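Local structure of glucose-6-phosphate isomerase (6OTU) at residues Y330-L342 and T396-H408. The protein catalyses the reversible isomerization of glucose-6-phosphate to fructose-6-phosphate. Numbering follows the deposited sequence.
Sequences YPTTAVIPYSTGL and TDIVPVEFIGFLH
Tyr330 lays one face of its ring against the branch methyl of Ile398: CG2 stands 3.6 Å from the ring centroid and 14° off the normal, a CH-pi contact. That methyl reaches the ring because it is anti to the backbone N while CG1 leads elsewhere. Pro400 closes on the same tyrosine, its CG 3.4 Å from Tyr330 CD2. Next along, a water bridges the two segments, donating to Ile398 O at 2.7 Å and hydrogen-bonding to Thr332 OG1. Strands 332-337 and 401-406 run parallel, their axes 14° apart, as neighbours within the mixed sheet of one SIS-type alpha/beta domain of phosphoglucose isomerase. Five N-H...O bonds alternate between the two segments, from Ala334 N to Pro400 O through to Tyr338 N to Ile404 O, all with angles of at least 165°. One face carries Ala334, Ile336, Val401 and Phe403; Val401 CG1 meets Ile336 CG1 at 3.8 Å and also sits over the Phe403 ring, which helix 422-439 packs against. On the other, Glu402 passes its carboxylate beside Val335 CG2, 3.6 Å from OE1, while OE2 forms a salt bridge with Lys479 and OE1 hydrogen-bonds to Tyr476. Further on, the Tyr338 ring meets that of Phe403 obliquely; Gln385 OE1 is hydrogen-bonded to Tyr338 OH, and the Tyr338 side chain is about 8 Å from that of His386, a probable active-site residue. Leu342 CD1 abuts the Phe406 ring edge, 3.6 Å from CE2.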
loop_
_atom_site.group_PDB
_atom_site.type_symbol
_atom_site.label_atom_id
_atom_site.label_comp_id
_atom_site.label_asym_id
_atom_site.label_seq_id
_atom_site.Cartn_x
_atom_site.Cartn_y
_atom_site.Cartn_z
ATOM N N TYR A 330 9.115 -13.756 -11.468
ATOM C CA TYR A 330 8.589 -13.188 -10.231
ATOM C C TYR A 330 7.374 -12.318 -10.546
ATOM O O TYR A 330 7.491 -11.375 -11.333
ATOM C CB TYR A 330 9.665 -12.387 -9.502
ATOM C CG TYR A 330 10.986 -13.132 -9.310
ATOM C CD1 TYR A 330 11.010 -14.450 -8.854
ATOM C CD2 TYR A 330 12.218 -12.509 -9.590
ATOM C CE1 TYR A 330 12.223 -15.131 -8.675
ATOM C CE2 TYR A 330 13.424 -13.175 -9.401
ATOM C CZ TYR A 330 13.416 -14.480 -8.951
ATOM O OH TYR A 330 14.604 -15.140 -8.785
ATOM N N PRO A 331 6.204 -12.596 -9.964
ATOM C CA PRO A 331 4.982 -11.879 -10.354
ATOM C C PRO A 331 4.771 -10.523 -9.679
ATOM O O PRO A 331 3.775 -9.857 -9.991
ATOM C CB PRO A 331 3.871 -12.867 -9.960
ATOM C CG PRO A 331 4.447 -13.613 -8.767
ATOM C CD PRO A 331 5.950 -13.670 -8.985
ATOM N N THR A 332 5.643 -10.077 -8.772
ATOM C CA THR A 332 5.470 -8.782 -8.120
ATOM C C THR A 332 6.787 -8.020 -8.114
ATOM O O THR A 332 7.842 -8.569 -8.421
ATOM C CB THR A 332 4.954 -8.884 -6.665
ATOM O OG1 THR A 332 6.032 -9.222 -5.772
ATOM C CG2 THR A 332 3.815 -9.889 -6.523
ATOM N N THR A 333 6.688 -6.727 -7.776
ATOM C CA THR A 333 7.811 -5.838 -7.496
ATOM C C THR A 333 7.420 -4.956 -6.320
ATOM O O THR A 333 6.362 -4.318 -6.354
ATOM C CB THR A 333 8.178 -4.931 -8.693
ATOM O OG1 THR A 333 8.438 -5.718 -9.853
ATOM C CG2 THR A 333 9.435 -4.134 -8.383
ATOM N N ALA A 334 8.284 -4.903 -5.307
ATOM C CA ALA A 334 8.136 -4.004 -4.166
ATOM C C ALA A 334 8.989 -2.756 -4.370
ATOM O O ALA A 334 10.215 -2.852 -4.540
ATOM C CB ALA A 334 8.544 -4.692 -2.865
ATOM N N VAL A 335 8.356 -1.594 -4.315
ATOM C CA VAL A 335 9.055 -0.314 -4.355
ATOM C C VAL A 335 9.192 0.187 -2.920
ATOM O O VAL A 335 8.189 0.387 -2.228
ATOM C CB VAL A 335 8.316 0.702 -5.245
ATOM C CG1 VAL A 335 9.175 1.929 -5.480
ATOM C CG2 VAL A 335 7.911 0.057 -6.594
ATOM N N ILE A 336 10.430 0.391 -2.470
ATOM C CA ILE A 336 10.706 0.653 -1.055
ATOM C C ILE A 336 11.433 1.982 -0.887
ATOM O O ILE A 336 12.670 2.014 -0.911
ATOM C CB ILE A 336 11.530 -0.488 -0.427
ATOM C CG1 ILE A 336 10.838 -1.847 -0.628
ATOM C CG2 ILE A 336 11.814 -0.211 1.047
ATOM C CD1 ILE A 336 9.462 -1.970 0.056
ATOM N N PRO A 337 10.727 3.100 -0.724
ATOM C CA PRO A 337 11.424 4.393 -0.537
ATOM C C PRO A 337 11.870 4.598 0.917
ATOM O O PRO A 337 11.078 4.465 1.857
ATOM C CB PRO A 337 10.377 5.440 -0.965
ATOM C CG PRO A 337 9.106 4.613 -1.433
ATOM C CD PRO A 337 9.261 3.239 -0.845
ATOM N N TYR A 338 13.157 4.900 1.103
ATOM C CA TYR A 338 13.682 5.263 2.426
ATOM C C TYR A 338 13.564 6.775 2.578
ATOM O O TYR A 338 14.543 7.517 2.606
ATOM C CB TYR A 338 15.118 4.775 2.609
ATOM C CG TYR A 338 15.189 3.319 3.049
ATOM C CD1 TYR A 338 14.698 2.314 2.223
ATOM C CD2 TYR A 338 15.718 2.950 4.295
ATOM C CE1 TYR A 338 14.740 0.998 2.599
ATOM C CE2 TYR A 338 15.756 1.612 4.690
ATOM C CZ TYR A 338 15.263 0.637 3.832
ATOM O OH TYR A 338 15.267 -0.708 4.175
ATOM N N SER A 339 12.310 7.220 2.658
ATOM C CA SER A 339 11.967 8.622 2.431
ATOM C C SER A 339 10.553 8.931 2.887
ATOM O O SER A 339 9.590 8.498 2.244
ATOM C CB SER A 339 12.108 8.979 0.946
ATOM O OG SER A 339 11.922 10.370 0.734
ATOM N N THR A 340 10.424 9.683 3.989
ATOM C CA THR A 340 9.101 10.058 4.478
ATOM C C THR A 340 8.339 10.851 3.414
ATOM O O THR A 340 7.146 10.620 3.189
ATOM C CB THR A 340 9.236 10.849 5.792
ATOM O OG1 THR A 340 9.695 9.981 6.837
ATOM C CG2 THR A 340 7.904 11.462 6.223
ATOM N N GLY A 341 9.039 11.736 2.698
ATOM C CA GLY A 341 8.402 12.513 1.648
ATOM C C GLY A 341 7.779 11.663 0.554
ATOM O O GLY A 341 6.789 12.064 -0.054
ATOM N N LEU A 342 8.337 10.480 0.294
ATOM C CA LEU A 342 7.796 9.571 -0.710
ATOM C C LEU A 342 6.752 8.603 -0.137
ATOM O O LEU A 342 6.535 7.527 -0.711
ATOM C CB LEU A 342 8.938 8.796 -1.377
ATOM C CG LEU A 342 9.865 9.686 -2.231
ATOM C CD1 LEU A 342 11.065 8.922 -2.840
ATOM C CD2 LEU A 342 9.062 10.389 -3.324
ATOM N N THR A 396 8.424 -17.969 1.264
ATOM C CA THR A 396 8.593 -18.968 0.220
ATOM C C THR A 396 8.686 -18.378 -1.193
ATOM O O THR A 396 8.985 -19.115 -2.133
ATOM C CB THR A 396 7.436 -19.992 0.296
ATOM O OG1 THR A 396 6.178 -19.317 0.196
ATOM C CG2 THR A 396 7.458 -20.742 1.624
ATOM N N ASP A 397 8.466 -17.078 -1.378
ATOM C CA ASP A 397 8.373 -16.496 -2.714
ATOM C C ASP A 397 9.339 -15.322 -2.837
ATOM O O ASP A 397 9.363 -14.441 -1.973
ATOM C CB ASP A 397 6.949 -16.006 -3.037
ATOM C CG ASP A 397 5.896 -17.119 -3.016
ATOM O OD1 ASP A 397 5.918 -18.003 -2.131
ATOM O OD2 ASP A 397 5.000 -17.075 -3.874
ATOM N N ILE A 398 10.097 -15.288 -3.934
ATOM C CA ILE A 398 11.006 -14.175 -4.185
ATOM C C ILE A 398 10.211 -12.943 -4.597
ATOM O O ILE A 398 9.310 -13.013 -5.445
ATOM C CB ILE A 398 12.031 -14.563 -5.255
ATOM C CG1 ILE A 398 12.848 -15.772 -4.774
ATOM C CG2 ILE A 398 12.909 -13.342 -5.639
ATOM C CD1 ILE A 398 13.555 -15.556 -3.460
ATOM N N VAL A 399 10.524 -11.814 -3.972
ATOM C CA VAL A 399 9.974 -10.505 -4.318
ATOM C C VAL A 399 11.129 -9.584 -4.698
ATOM O O VAL A 399 11.932 -9.204 -3.832
ATOM C CB VAL A 399 9.170 -9.900 -3.156
ATOM C CG1 VAL A 399 8.656 -8.519 -3.551
ATOM C CG2 VAL A 399 8.028 -10.821 -2.744
ATOM N N PRO A 400 11.266 -9.231 -5.974
ATOM C CA PRO A 400 12.268 -8.218 -6.370
ATOM C C PRO A 400 11.939 -6.841 -5.793
ATOM O O PRO A 400 10.779 -6.427 -5.759
ATOM C CB PRO A 400 12.176 -8.199 -7.904
ATOM C CG PRO A 400 11.391 -9.476 -8.268
ATOM C CD PRO A 400 10.522 -9.803 -7.107
ATOM N N VAL A 401 12.972 -6.123 -5.350
ATOM C CA VAL A 401 12.800 -4.847 -4.660
ATOM C C VAL A 401 13.478 -3.733 -5.450
ATOM O O VAL A 401 14.580 -3.908 -5.979
ATOM C CB VAL A 401 13.357 -4.892 -3.217
ATOM C CG1 VAL A 401 13.561 -3.479 -2.651
ATOM C CG2 VAL A 401 12.437 -5.659 -2.320
ATOM N N GLU A 402 12.821 -2.585 -5.499
ATOM C CA GLU A 402 13.388 -1.331 -5.967
ATOM C C GLU A 402 13.527 -0.406 -4.758
ATOM O O GLU A 402 12.538 0.157 -4.279
ATOM C CB GLU A 402 12.514 -0.713 -7.060
ATOM C CG GLU A 402 12.396 -1.581 -8.325
ATOM C CD GLU A 402 11.469 -0.991 -9.389
ATOM O OE1 GLU A 402 10.535 -0.232 -9.051
ATOM O OE2 GLU A 402 11.682 -1.287 -10.580
ATOM N N PHE A 403 14.755 -0.247 -4.268
ATOM C CA PHE A 403 15.022 0.662 -3.158
ATOM C C PHE A 403 15.180 2.076 -3.677
ATOM O O PHE A 403 15.856 2.306 -4.689
ATOM C CB PHE A 403 16.311 0.277 -2.414
ATOM C CG PHE A 403 16.194 -0.956 -1.580
ATOM C CD1 PHE A 403 15.412 -0.963 -0.429
ATOM C CD2 PHE A 403 16.847 -2.123 -1.953
ATOM C CE1 PHE A 403 15.289 -2.115 0.346
ATOM C CE2 PHE A 403 16.742 -3.278 -1.173
ATOM C CZ PHE A 403 15.959 -3.270 -0.020
ATOM N N ILE A 404 14.598 3.035 -2.964
ATOM C CA ILE A 404 14.806 4.442 -3.282
ATOM C C ILE A 404 15.299 5.157 -2.038
ATOM O O ILE A 404 14.655 5.083 -0.987
ATOM C CB ILE A 404 13.523 5.113 -3.811
ATOM C CG1 ILE A 404 12.908 4.261 -4.924
ATOM C CG2 ILE A 404 13.839 6.540 -4.265
ATOM C CD1 ILE A 404 11.778 4.933 -5.696
ATOM N N GLY A 405 16.415 5.880 -2.164
ATOM C CA GLY A 405 16.990 6.557 -1.022
ATOM C C GLY A 405 17.684 7.861 -1.358
ATOM O O GLY A 405 17.895 8.218 -2.526
ATOM N N PHE A 406 18.042 8.577 -0.292
ATOM C CA PHE A 406 18.693 9.874 -0.412
ATOM C C PHE A 406 19.811 9.976 0.610
ATOM O O PHE A 406 19.777 9.334 1.673
ATOM C CB PHE A 406 17.683 11.021 -0.248
ATOM C CG PHE A 406 16.507 10.889 -1.161
ATOM C CD1 PHE A 406 16.564 11.382 -2.452
ATOM C CD2 PHE A 406 15.370 10.198 -0.757
ATOM C CE1 PHE A 406 15.491 11.232 -3.329
ATOM C CE2 PHE A 406 14.288 10.049 -1.623
ATOM C CZ PHE A 406 14.356 10.567 -2.918
ATOM N N LEU A 407 20.827 10.770 0.257
ATOM C CA LEU A 407 21.941 11.019 1.163
ATOM C C LEU A 407 21.603 12.027 2.261
ATOM O O LEU A 407 22.295 12.055 3.285
ATOM C CB LEU A 407 23.158 11.519 0.378
ATOM C CG LEU A 407 23.640 10.560 -0.717
ATOM C CD1 LEU A 407 24.873 11.116 -1.409
ATOM C CD2 LEU A 407 23.927 9.165 -0.170
ATOM N N HIS A 408 20.567 12.854 2.076
ATOM C CA HIS A 408 20.299 13.951 2.993
ATOM C C HIS A 408 18.811 14.129 3.185
ATOM O O HIS A 408 18.016 13.866 2.281
ATOM C CB HIS A 408 20.885 15.272 2.490
ATOM C CG HIS A 408 22.370 15.277 2.446
ATOM N ND1 HIS A 408 23.141 15.400 3.582
ATOM C CD2 HIS A 408 23.231 15.143 1.413
ATOM C CE1 HIS A 408 24.416 15.341 3.247
ATOM N NE2 HIS A 408 24.498 15.197 1.936
HETATM O O HOH W 1 7.149 -11.787 -6.430
HETATM O O HOH W 2 17.565 7.258 2.368
#